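Local coordinates for profilin (Schizosaccharomyces pombe, PDB 3D9Y), which binds monomeric actin in a 1:1 complex, preventing or promoting its polymerization according to concentration, binds PIP2, and is essential for cytokinesis in fission yeast, at residues A[67-72]-A[86-91]; A[78-83]-A[114-119]; A[9-12]-A[16-19]; A[29-34]-A[94-99]; A[4-9]-A[119-124]. One frame throughout, in Å; residues are numbered along the deposited sequence.

Contact 1: A[67-72]-A[86-91]; sequences QKYITI and EGIICV
Tyr69 and Ile88 meet across the central antiparallel sheet of the profilin fold, although their strands are not direct neighbours: strand 78-83 runs between strands 67-74 and 86-92. Most of the surface buried by the contact belongs to these two residues. The CG2 methyl of Ile88 sits over one face of the tyrosine ring, displaced toward its rim on the CG and CD1 side. It lies 4.1 Å from the ring centroid and 21° off the normal, a CH-pi contact, and its closest approach is 3.9 Å to Tyr69 CG. Behind it, Ile88 CB comes within 4.1 Å of Tyr69 CD1. With CG1 of Ile88 anti to the backbone N (chi1 -164°), CG2 falls between the backbone N and the carbonyl carbon, and this is the branch turned to the ring.

The two side chains cross at about a right angle. On the middle strand Gly81, backbone hydrogen-bonded to Ile88, has no side chain to come between them, which is consistent with their meeting across it. Leu83, from that same strand, also touches Tyr69, while Leu64 and Val99 pack on Ile88, so the pair is enclosed in the apolar layer on one side of the sheet. Tyr69 OH is hydrogen-bonded elsewhere, which satisfies this buried polar end. Gly87 contributes backbone alone and meets the tyrosine ring obliquely, with its carbonyl carbon C 4.3 Å from Tyr69 CE1.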
# COMPACT_ATOMS: atom_id res chain seq x y z
N GLN A 67 -1.04 -0.42 -13.17
CA GLN A 67 -2.48 -0.29 -13.05
C GLN A 67 -2.83 1.05 -12.40
O GLN A 67 -2.18 1.44 -11.44
CB GLN A 67 -3.01 -1.41 -12.17
CG GLN A 67 -4.51 -1.61 -12.23
CD GLN A 67 -4.92 -2.62 -13.28
OE1 GLN A 67 -5.79 -3.47 -13.03
NE2 GLN A 67 -4.31 -2.56 -14.45
N LYS A 68 -3.84 1.74 -12.92
CA LYS A 68 -4.31 3.00 -12.33
C LYS A 68 -5.62 2.77 -11.57
O LYS A 68 -6.61 2.34 -12.16
CB LYS A 68 -4.52 4.10 -13.39
CG LYS A 68 -5.10 5.39 -12.79
CD LYS A 68 -5.21 6.52 -13.79
CE LYS A 68 -3.86 7.17 -14.07
NZ LYS A 68 -4.03 8.53 -14.65
N TYR A 69 -5.60 3.07 -10.27
CA TYR A 69 -6.77 2.96 -9.41
C TYR A 69 -7.37 4.34 -9.18
O TYR A 69 -6.65 5.35 -9.17
CB TYR A 69 -6.40 2.36 -8.06
CG TYR A 69 -5.83 0.97 -8.14
CD1 TYR A 69 -6.58 -0.15 -7.78
CD2 TYR A 69 -4.54 0.77 -8.59
CE1 TYR A 69 -6.06 -1.42 -7.89
CE2 TYR A 69 -4.00 -0.50 -8.69
CZ TYR A 69 -4.76 -1.59 -8.34
OH TYR A 69 -4.23 -2.85 -8.42
N ILE A 70 -8.68 4.36 -8.99
CA ILE A 70 -9.40 5.57 -8.64
C ILE A 70 -9.20 5.84 -7.16
O ILE A 70 -9.51 4.97 -6.34
CB ILE A 70 -10.91 5.41 -8.93
CG1 ILE A 70 -11.14 5.18 -10.43
CG2 ILE A 70 -11.69 6.62 -8.42
N THR A 71 -8.69 7.02 -6.82
CA THR A 71 -8.43 7.39 -5.43
C THR A 71 -9.75 7.64 -4.68
O THR A 71 -10.61 8.40 -5.15
CB THR A 71 -7.54 8.67 -5.38
OG1 THR A 71 -6.37 8.50 -6.20
CG2 THR A 71 -7.13 8.98 -3.97
N ILE A 72 -9.91 6.99 -3.53
CA ILE A 72 -11.10 7.19 -2.69
C ILE A 72 -10.79 7.80 -1.32
O ILE A 72 -11.67 8.35 -0.66
CB ILE A 72 -11.93 5.89 -2.53
CG1 ILE A 72 -11.12 4.80 -1.82
CG2 ILE A 72 -12.46 5.44 -3.91
CD1 ILE A 72 -11.92 3.64 -1.34
N GLU A 86 -12.25 -4.49 -6.79
CA GLU A 86 -10.97 -4.68 -6.11
C GLU A 86 -10.43 -3.32 -5.67
O GLU A 86 -11.02 -2.28 -5.97
CB GLU A 86 -9.97 -5.38 -7.04
CG GLU A 86 -10.53 -6.66 -7.67
CD GLU A 86 -9.54 -7.39 -8.55
OE1 GLU A 86 -9.32 -6.96 -9.71
OE2 GLU A 86 -9.00 -8.43 -8.11
N GLY A 87 -9.32 -3.32 -4.95
CA GLY A 87 -8.74 -2.06 -4.51
C GLY A 87 -7.37 -2.21 -3.90
O GLY A 87 -6.77 -3.29 -3.88
N ILE A 88 -6.88 -1.09 -3.39
CA ILE A 88 -5.52 -0.96 -2.95
C ILE A 88 -5.51 -0.06 -1.73
O ILE A 88 -6.21 0.95 -1.69
CB ILE A 88 -4.65 -0.39 -4.12
CG1 ILE A 88 -3.16 -0.61 -3.86
CG2 ILE A 88 -4.95 1.07 -4.39
CD1 ILE A 88 -2.60 -1.82 -4.54
N ILE A 89 -4.74 -0.47 -0.72
CA ILE A 89 -4.58 0.26 0.54
C ILE A 89 -3.10 0.54 0.75
O ILE A 89 -2.29 -0.40 0.85
CB ILE A 89 -5.04 -0.61 1.71
CG1 ILE A 89 -6.48 -1.10 1.51
CG2 ILE A 89 -4.83 0.12 3.08
CD1 ILE A 89 -7.57 -0.03 1.47
N CYS A 90 -2.74 1.81 0.80
CA CYS A 90 -1.37 2.25 1.01
C CYS A 90 -1.28 3.02 2.32
O CYS A 90 -2.00 3.99 2.52
CB CYS A 90 -0.91 3.13 -0.13
SG CYS A 90 -1.07 2.39 -1.76
N VAL A 91 -0.36 2.62 3.20
CA VAL A 91 -0.26 3.22 4.52
C VAL A 91 1.20 3.48 4.85
O VAL A 91 2.04 2.57 4.80
CB VAL A 91 -0.91 2.34 5.59
CG1 VAL A 91 -0.93 3.06 6.93
CG2 VAL A 91 -2.33 1.97 5.18
O HOH W 1 -6.63 -5.24 -10.51

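Contact 2: A[78-83]-A[114-119]; sequences SIYGKL and ITEALA
Glu116 presents a single carboxylate oxygen, OE2, to two hydroxyl donors of strand 78-83. Ser78 OG donates to Glu116 OE2 at 2.5 Å and is received by the syn lone pair of OE2, on the side of OE1. The hydroxyl OH of Tyr80 donates to the same OE2, also at 2.5 Å, but arrives on the anti side and 16° out of the carboxylate plane. Both bonds are short, and together they grip OE2 from two directions and limit rotation of the group; they would be expected to stabilise its charged form. The other oxygen, OE1, makes a long, weak ion pair with Arg77.

The glutamate reaches the strand by a bend in its chain (chi2 -82°), which turns the carboxylate out from the helix and over the sheet. Tyr80 starts from a backbone position further off and extends its ring alongside the strand toward Ser78, so that OE2 lies at the ring edge, near its plane, 3.5 Å from Tyr80 CE1. Ring and carboxylate planes stand 66° apart.

Side-chain packing adjoins this polar point. Val91 of the next strand packs on Glu116, and also touches Thr115 and Ala119 on the same helix. Ile89 and Arg73 touch Tyr80. Helix 108-125 thus lies on one face of the antiparallel sheet and is tied to strand 78-83 by side-chain hydrogen bonds, part of the helix-covered sheet of the profilin fold.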
# COMPACT_ATOMS: atom_id res chain seq x y z
N SER A 78 -2.54 7.75 4.78
CA SER A 78 -3.37 6.73 4.14
C SER A 78 -3.81 7.18 2.74
O SER A 78 -4.34 8.29 2.59
CB SER A 78 -4.60 6.46 5.01
OG SER A 78 -4.25 6.06 6.32
N ILE A 79 -3.54 6.35 1.73
CA ILE A 79 -3.99 6.56 0.34
C ILE A 79 -4.64 5.26 -0.13
O ILE A 79 -3.99 4.22 -0.17
CB ILE A 79 -2.81 6.90 -0.58
CG1 ILE A 79 -2.25 8.28 -0.22
CG2 ILE A 79 -3.26 6.87 -2.07
CD1 ILE A 79 -0.96 8.63 -0.90
N TYR A 80 -5.94 5.31 -0.40
CA TYR A 80 -6.72 4.13 -0.76
C TYR A 80 -7.29 4.34 -2.16
O TYR A 80 -7.69 5.44 -2.51
CB TYR A 80 -7.92 3.90 0.15
CG TYR A 80 -7.70 3.74 1.64
CD1 TYR A 80 -6.43 3.58 2.20
CD2 TYR A 80 -8.78 3.76 2.50
CE1 TYR A 80 -6.25 3.43 3.59
CE2 TYR A 80 -8.63 3.62 3.88
CZ TYR A 80 -7.36 3.45 4.42
OH TYR A 80 -7.21 3.31 5.78
N GLY A 81 -7.37 3.26 -2.92
CA GLY A 81 -7.96 3.32 -4.26
C GLY A 81 -8.84 2.13 -4.57
O GLY A 81 -8.81 1.11 -3.85
N LYS A 82 -9.63 2.26 -5.63
CA LYS A 82 -10.48 1.18 -6.08
C LYS A 82 -10.41 1.05 -7.60
O LYS A 82 -10.16 2.03 -8.31
CB LYS A 82 -11.93 1.38 -5.62
CG LYS A 82 -12.66 2.52 -6.25
CD LYS A 82 -14.14 2.56 -5.82
CE LYS A 82 -14.99 3.40 -6.75
NZ LYS A 82 -16.28 3.83 -6.14
N LEU A 83 -10.62 -0.16 -8.08
CA LEU A 83 -10.72 -0.45 -9.50
C LEU A 83 -11.69 -1.60 -9.61
O LEU A 83 -11.39 -2.73 -9.18
CB LEU A 83 -9.35 -0.81 -10.07
CG LEU A 83 -9.14 -0.75 -11.57
CD1 LEU A 83 -9.49 0.63 -12.13
CD2 LEU A 83 -7.70 -1.10 -11.86
N ILE A 114 -6.57 -4.28 8.47
CA ILE A 114 -5.38 -5.12 8.57
C ILE A 114 -4.10 -4.31 8.29
O ILE A 114 -3.14 -4.36 9.06
CB ILE A 114 -5.49 -6.32 7.60
CG1 ILE A 114 -6.55 -7.30 8.10
CG2 ILE A 114 -4.13 -7.06 7.42
CD1 ILE A 114 -7.10 -8.21 7.05
N THR A 115 -4.11 -3.56 7.19
CA THR A 115 -2.91 -2.84 6.73
C THR A 115 -2.58 -1.67 7.66
O THR A 115 -1.41 -1.47 8.02
CB THR A 115 -2.96 -2.50 5.25
OG1 THR A 115 -3.38 -3.53 4.44
CG2 THR A 115 -1.91 -1.67 4.79
N GLU A 116 -3.60 -0.95 8.11
CA GLU A 116 -3.40 0.14 9.09
C GLU A 116 -2.84 -0.40 10.42
O GLU A 116 -2.03 0.24 11.05
CB GLU A 116 -4.70 0.89 9.35
CG GLU A 116 -5.23 1.68 8.13
CD GLU A 116 -4.59 3.06 7.88
OE1 GLU A 116 -3.69 3.48 8.64
OE2 GLU A 116 -5.01 3.73 6.90
N ALA A 117 -3.32 -1.56 10.84
CA ALA A 117 -2.87 -2.17 12.09
C ALA A 117 -1.41 -2.59 11.99
O ALA A 117 -0.63 -2.33 12.92
CB ALA A 117 -3.75 -3.36 12.44
N LEU A 118 -1.03 -3.21 10.88
CA LEU A 118 0.37 -3.58 10.67
C LEU A 118 1.26 -2.33 10.65
O LEU A 118 2.37 -2.35 11.15
CB LEU A 118 0.55 -4.41 9.38
CG LEU A 118 1.88 -5.13 9.22
CD1 LEU A 118 2.14 -6.12 10.37
CD2 LEU A 118 1.97 -5.82 7.86
N ALA A 119 0.77 -1.25 10.05
CA ALA A 119 1.49 0.03 10.05
C ALA A 119 1.69 0.59 11.47
O ALA A 119 2.79 0.99 11.84
CB ALA A 119 0.76 1.03 9.18

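Contact 3: A[9-12]-A[16-19]; sequences TSLL and KIDR
Leu11 and Leu12 both hold CG beside the backbone N (chi1 -63° and -59°), yet, being successive residues of a helix, they send their branches to different parts of segment 16-19. Here the N-terminal helix of the profilin fold ends and the chain turns back toward the first strand of the sheet. Leu11 is buried, and its CD2 rests 3.9 Å from Ile17 CD1, at the end of a CG1 branch held anti to the carbonyl carbon; Ile114 and Thr115 of helix 108-125 close over Ile17, and Leu118 packs on Leu11.

Leu12 instead lies along the returning backbone. Its CD2 is 3.4 Å from Asp18 C and 3.6 Å from Arg19 N, so one methyl covers the peptide link between these two residues. The packing is tight, since the same CD2 comes within 3.1 Å of Ile17 O.

That carbonyl has further company. Leu12 CA approaches Ile17 O at 3.4 Å in a CA-H...O contact that is almost straight (174° at the hydrogen). A water completes the join, donating to Leu12 O and to Ile17 O at 2.7 Å each.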
# COMPACT_ATOMS: atom_id res chain seq x y z
N THR A 9 3.47 -13.66 5.38
CA THR A 9 2.80 -14.16 6.58
C THR A 9 1.77 -13.17 7.10
O THR A 9 0.62 -13.52 7.32
CB THR A 9 3.84 -14.49 7.69
OG1 THR A 9 4.71 -15.54 7.24
CG2 THR A 9 3.15 -14.93 8.98
N SER A 10 2.18 -11.92 7.27
CA SER A 10 1.32 -10.94 7.92
C SER A 10 0.21 -10.38 7.02
O SER A 10 -0.86 -10.06 7.51
CB SER A 10 2.16 -9.81 8.51
OG SER A 10 3.06 -10.33 9.46
N LEU A 11 0.45 -10.26 5.72
CA LEU A 11 -0.58 -9.71 4.84
C LEU A 11 -1.26 -10.80 4.01
O LEU A 11 -2.44 -11.05 4.17
CB LEU A 11 -0.01 -8.59 3.98
CG LEU A 11 0.50 -7.37 4.78
CD1 LEU A 11 1.24 -6.37 3.90
CD2 LEU A 11 -0.62 -6.68 5.53
N LEU A 12 -0.52 -11.45 3.11
CA LEU A 12 -1.11 -12.54 2.32
C LEU A 12 -1.68 -13.69 3.17
O LEU A 12 -2.69 -14.30 2.81
CB LEU A 12 -0.12 -13.10 1.30
CG LEU A 12 0.48 -12.16 0.26
CD1 LEU A 12 1.24 -12.94 -0.78
CD2 LEU A 12 -0.58 -11.33 -0.37
N LYS A 16 -7.18 -12.19 3.11
CA LYS A 16 -7.98 -11.02 2.73
C LYS A 16 -7.24 -10.08 1.76
O LYS A 16 -7.86 -9.23 1.12
CB LYS A 16 -8.36 -10.21 3.98
CG LYS A 16 -8.95 -11.01 5.15
CD LYS A 16 -10.39 -11.40 4.95
CE LYS A 16 -10.96 -12.00 6.26
NZ LYS A 16 -12.40 -12.30 6.17
N ILE A 17 -5.92 -10.23 1.68
CA ILE A 17 -5.06 -9.39 0.87
C ILE A 17 -4.30 -10.32 -0.05
O ILE A 17 -3.60 -11.18 0.43
CB ILE A 17 -4.09 -8.61 1.75
CG1 ILE A 17 -4.86 -7.54 2.53
CG2 ILE A 17 -2.96 -7.98 0.91
CD1 ILE A 17 -4.09 -6.93 3.70
N ASP A 18 -4.46 -10.14 -1.36
CA ASP A 18 -3.98 -11.14 -2.32
C ASP A 18 -2.64 -10.77 -2.98
O ASP A 18 -1.95 -11.65 -3.51
CB ASP A 18 -5.07 -11.49 -3.35
CG ASP A 18 -5.45 -10.33 -4.24
OD1 ASP A 18 -5.15 -9.18 -3.89
OD2 ASP A 18 -6.06 -10.57 -5.31
N ARG A 19 -2.26 -9.49 -2.92
CA ARG A 19 -0.92 -9.05 -3.33
C ARG A 19 -0.47 -7.94 -2.39
O ARG A 19 -1.31 -7.21 -1.84
CB ARG A 19 -0.90 -8.53 -4.78
CG ARG A 19 -1.86 -9.19 -5.76
CD ARG A 19 -1.62 -8.71 -7.19
NE ARG A 19 -0.59 -9.50 -7.87
CZ ARG A 19 -0.02 -9.17 -9.03
NH1 ARG A 19 -0.37 -8.07 -9.69
NH2 ARG A 19 0.90 -9.97 -9.55
O HOH W 2 -4.51 -13.69 0.92

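Contact 4: A[29-34]-A[94-99]; sequences SVWAAS and KLCILV
Aromatic contacts dominate where the indole of Trp31 reaches over Cys96 at the start of strand 96-102, passing across strand 19-24, which lies between the two strands in the sheet. Its six-membered ring meets the sulfur of Cys96 obliquely, with SG 4.3 Å from the ring centroid and 63° off the normal, a sulfur-aromatic contact. The approach of SG to Trp31 CZ3, 3.2 Å, is very short, and the Cys96 side chain is nearly eclipsed (chi1 6°), so the exact place of the sulfur is doubtful. Cys96 CB also lies against the ring, 3.7 Å from Trp31 CZ3.

Apolar and carbonyl contacts involve Leu95. The far corner of the indole, Trp31 CH2, lies 4.0 Å from Leu95 CB and 3.4 Å from Leu95 O, the carbonyl approaching the ring obliquely.

Polar interactions are slight and stay on the tryptophan's own side: Trp31 NE1 donates a weak, bent bond to Ser29 OG (3.2 Å). Trp31 and Ala32 both hydrogen-bond through their backbones to Ile22 of strand 19-24, a classic beta bulge.

Trp3 of the N-terminal helix meets the Trp31 ring with planes at about 45°, and a glycerol, probably from the crystallisation liquor, sits about 3 Å from the Trp31 side chain. This aromatic cluster is consistent with the poly-L-proline-binding site that profilins form between their terminal helices.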
# COMPACT_ATOMS: atom_id res chain seq x y z
N SER A 29 13.53 2.77 -2.70
CA SER A 29 13.65 1.32 -2.88
C SER A 29 12.43 0.53 -2.40
O SER A 29 11.60 1.03 -1.63
CB SER A 29 14.89 0.80 -2.15
OG SER A 29 14.78 0.99 -0.75
N VAL A 30 12.35 -0.71 -2.88
CA VAL A 30 11.34 -1.66 -2.48
C VAL A 30 11.99 -2.68 -1.55
O VAL A 30 12.97 -3.32 -1.92
CB VAL A 30 10.74 -2.36 -3.69
N TRP A 31 11.44 -2.83 -0.35
CA TRP A 31 12.03 -3.70 0.65
C TRP A 31 11.53 -5.15 0.58
O TRP A 31 12.25 -6.07 0.95
CB TRP A 31 11.80 -3.14 2.06
CG TRP A 31 12.45 -1.80 2.32
CD1 TRP A 31 13.35 -1.14 1.53
CD2 TRP A 31 12.29 -1.00 3.49
NE1 TRP A 31 13.73 0.04 2.13
CE2 TRP A 31 13.09 0.14 3.33
CE3 TRP A 31 11.53 -1.14 4.65
CZ2 TRP A 31 13.15 1.15 4.30
CZ3 TRP A 31 11.59 -0.15 5.61
CH2 TRP A 31 12.39 0.98 5.43
N ALA A 32 10.29 -5.33 0.13
CA ALA A 32 9.68 -6.67 -0.03
C ALA A 32 8.47 -6.60 -0.95
O ALA A 32 7.81 -5.58 -1.04
CB ALA A 32 9.27 -7.21 1.30
N ALA A 33 8.14 -7.71 -1.60
CA ALA A 33 7.00 -7.74 -2.52
C ALA A 33 6.58 -9.18 -2.80
O ALA A 33 7.40 -10.08 -2.75
CB ALA A 33 7.35 -7.04 -3.82
N SER A 34 5.29 -9.37 -3.06
CA SER A 34 4.75 -10.66 -3.46
C SER A 34 4.99 -10.94 -4.94
O SER A 34 5.36 -10.05 -5.70
CB SER A 34 3.25 -10.75 -3.13
OG SER A 34 2.51 -9.74 -3.78
N LYS A 94 6.90 5.39 9.73
CA LYS A 94 7.98 6.36 9.86
C LYS A 94 8.96 6.23 8.70
O LYS A 94 9.37 7.23 8.11
CB LYS A 94 8.71 6.19 11.19
CG LYS A 94 9.66 7.33 11.52
CD LYS A 94 10.35 7.14 12.87
CE LYS A 94 11.52 6.17 12.78
NZ LYS A 94 12.25 6.03 14.08
N LEU A 95 9.31 4.99 8.37
CA LEU A 95 10.34 4.70 7.37
C LEU A 95 9.84 3.99 6.11
O LEU A 95 10.59 3.88 5.14
CB LEU A 95 11.44 3.85 8.02
CG LEU A 95 12.11 4.45 9.27
CD1 LEU A 95 13.18 3.51 9.78
CD2 LEU A 95 12.70 5.83 8.99
N CYS A 96 8.59 3.51 6.11
CA CYS A 96 8.07 2.73 4.97
C CYS A 96 6.62 3.05 4.57
O CYS A 96 5.92 3.83 5.24
CB CYS A 96 8.22 1.23 5.22
SG CYS A 96 8.83 0.76 6.87
N ILE A 97 6.23 2.46 3.45
CA ILE A 97 4.84 2.44 3.00
C ILE A 97 4.43 0.99 2.74
O ILE A 97 5.07 0.28 1.98
CB ILE A 97 4.64 3.22 1.68
CG1 ILE A 97 5.11 4.67 1.82
CG2 ILE A 97 3.18 3.15 1.24
CD1 ILE A 97 5.46 5.32 0.50
N LEU A 98 3.34 0.56 3.39
CA LEU A 98 2.75 -0.75 3.13
C LEU A 98 1.75 -0.60 1.98
O LEU A 98 0.98 0.35 1.97
CB LEU A 98 2.02 -1.25 4.37
CG LEU A 98 2.82 -1.31 5.68
CD1 LEU A 98 1.97 -1.91 6.78
CD2 LEU A 98 4.09 -2.08 5.51
N VAL A 99 1.82 -1.50 1.02
CA VAL A 99 0.91 -1.53 -0.12
C VAL A 99 0.17 -2.88 -0.14
O VAL A 99 0.80 -3.92 -0.33
CB VAL A 99 1.69 -1.35 -1.42
CG1 VAL A 99 0.77 -1.35 -2.62
CG2 VAL A 99 2.50 -0.05 -1.38

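Contact 5: A[4-9]-A[119-124]; sequences QAYVDT and ADYLVG
Tyr121, the first residue of segment 119-124 to touch segment 4-9, holds its CG anti to the backbone N (chi1 174°), a torsion that swings the ring out across the groove between the helices. There its CE2 comes 3.4 Å from Tyr6 OH. The hydroxyl oxygen lies in the plane of the Tyr121 ring, at its edge, and CE2 in turn lies near the plane of the Tyr6 ring. The two side chains lie roughly perpendicular, so edge meets edge and neither face is stacked by the other. Further back, Tyr6 CE1 is 4.1 Å from Tyr121 CE2.

Such a pairing of N- and C-terminal helices on one side of the sheet is a hallmark of profilins. Their aromatic residues line the poly-L-proline-binding groove in relatives, and Tyr6, whose ring also meets that of Trp3 with planes at about 35°, probably belongs to it here. Elsewhere on the Tyr6 helix, Gln4 NE2 holds Asp8 OD1 at 3.0 Å, and OD2 weakly.

Leu122 follows on the more buried side. Its CD2 lies 3.8 Å from both Tyr6 CE1 and Tyr6 OH, oblique to the ring, as the two side chains run antiparallel to one another. Leu98 of the sheet packs on Leu122 and Ile22 on Tyr6, filling in beneath the pair.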
# COMPACT_ATOMS: atom_id res chain seq x y z
N GLN A 4 10.13 -9.70 3.73
CA GLN A 4 9.30 -10.61 2.93
C GLN A 4 8.28 -11.35 3.80
O GLN A 4 7.17 -11.63 3.35
CB GLN A 4 10.15 -11.61 2.15
CG GLN A 4 9.36 -12.43 1.12
CD GLN A 4 8.68 -11.55 0.06
OE1 GLN A 4 9.24 -10.57 -0.40
NE2 GLN A 4 7.46 -11.91 -0.32
N ALA A 5 8.65 -11.66 5.04
CA ALA A 5 7.76 -12.35 5.96
C ALA A 5 6.56 -11.49 6.33
O ALA A 5 5.47 -12.00 6.59
CB ALA A 5 8.49 -12.75 7.20
N TYR A 6 6.77 -10.18 6.40
CA TYR A 6 5.66 -9.25 6.61
C TYR A 6 4.66 -9.34 5.45
O TYR A 6 3.45 -9.33 5.66
CB TYR A 6 6.18 -7.82 6.82
CG TYR A 6 6.62 -7.53 8.23
CD1 TYR A 6 5.71 -7.05 9.17
CD2 TYR A 6 7.93 -7.73 8.64
CE1 TYR A 6 6.10 -6.78 10.47
CE2 TYR A 6 8.33 -7.46 9.94
CZ TYR A 6 7.41 -7.00 10.86
OH TYR A 6 7.79 -6.72 12.15
N VAL A 7 5.16 -9.44 4.23
CA VAL A 7 4.28 -9.56 3.07
C VAL A 7 3.55 -10.91 3.07
O VAL A 7 2.32 -10.96 2.99
CB VAL A 7 5.08 -9.37 1.75
CG1 VAL A 7 4.27 -9.84 0.55
CG2 VAL A 7 5.47 -7.91 1.59
N ASP A 8 4.31 -11.99 3.18
CA ASP A 8 3.78 -13.34 3.00
C ASP A 8 2.93 -13.79 4.18
O ASP A 8 1.79 -14.25 4.00
CB ASP A 8 4.92 -14.33 2.76
CG ASP A 8 5.61 -14.14 1.40
OD1 ASP A 8 5.04 -13.51 0.47
OD2 ASP A 8 6.74 -14.65 1.25
N THR A 9 3.47 -13.66 5.38
CA THR A 9 2.80 -14.16 6.58
C THR A 9 1.77 -13.17 7.10
O THR A 9 0.62 -13.52 7.32
CB THR A 9 3.84 -14.49 7.69
OG1 THR A 9 4.71 -15.54 7.24
CG2 THR A 9 3.15 -14.93 8.98
N ALA A 119 0.77 -1.25 10.05
CA ALA A 119 1.49 0.03 10.05
C ALA A 119 1.69 0.59 11.47
O ALA A 119 2.79 0.99 11.84
CB ALA A 119 0.76 1.03 9.18
N ASP A 120 0.61 0.59 12.26
CA ASP A 120 0.65 1.04 13.65
C ASP A 120 1.63 0.23 14.47
O ASP A 120 2.35 0.78 15.29
CB ASP A 120 -0.74 0.94 14.28
CG ASP A 120 -1.67 2.05 13.84
OD1 ASP A 120 -1.18 3.09 13.35
OD2 ASP A 120 -2.90 1.89 14.01
N TYR A 121 1.61 -1.09 14.27
CA TYR A 121 2.60 -1.99 14.88
C TYR A 121 4.02 -1.55 14.54
O TYR A 121 4.83 -1.31 15.42
CB TYR A 121 2.38 -3.43 14.43
CG TYR A 121 3.42 -4.43 14.87
CD1 TYR A 121 3.41 -4.96 16.15
CD2 TYR A 121 4.40 -4.88 13.99
CE1 TYR A 121 4.35 -5.90 16.55
CE2 TYR A 121 5.35 -5.81 14.38
CZ TYR A 121 5.32 -6.33 15.66
OH TYR A 121 6.25 -7.27 16.06
N LEU A 122 4.30 -1.42 13.25
CA LEU A 122 5.61 -1.01 12.80
C LEU A 122 6.01 0.36 13.35
O LEU A 122 7.16 0.56 13.72
CB LEU A 122 5.71 -1.05 11.27
CG LEU A 122 5.74 -2.45 10.66
CD1 LEU A 122 5.53 -2.38 9.16
CD2 LEU A 122 7.04 -3.18 10.99
N VAL A 123 5.06 1.30 13.45
CA VAL A 123 5.36 2.60 14.07
C VAL A 123 5.75 2.43 15.55
O VAL A 123 6.74 3.02 16.01
CB VAL A 123 4.21 3.61 13.86
CG1 VAL A 123 4.42 4.89 14.67
CG2 VAL A 123 4.10 3.97 12.39
N GLY A 124 4.99 1.61 16.28
CA GLY A 124 5.28 1.32 17.68
C GLY A 124 6.63 0.67 17.88
O GLY A 124 7.31 0.92 18.88

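How the contacts relate
Contact 1 is the buried one, an apolar crossing between strands; the other four are partly buried and lie nearer the terminal helices. Helix 108-125 serves contacts 2 and 5, which share Ala119, while helix 3-12 serves contacts 3 and 5, which share Thr9. Chemistry follows position: charge and hydroxyls mark contact 2, methyls and a water contact 3, aromatic rings contacts 4 and 5. Leu98, from segment 94-99 of contact 4, packs beneath helix 108-125 of contacts 2 and 5. Contacts 1, 2 and 4 reach the same sheet, where strand 86-92 pairs with both 78-83 and 96-102. Between contacts 4 and 5, a hydrogen bond runs from Gln4 NE2 to Ala33 O.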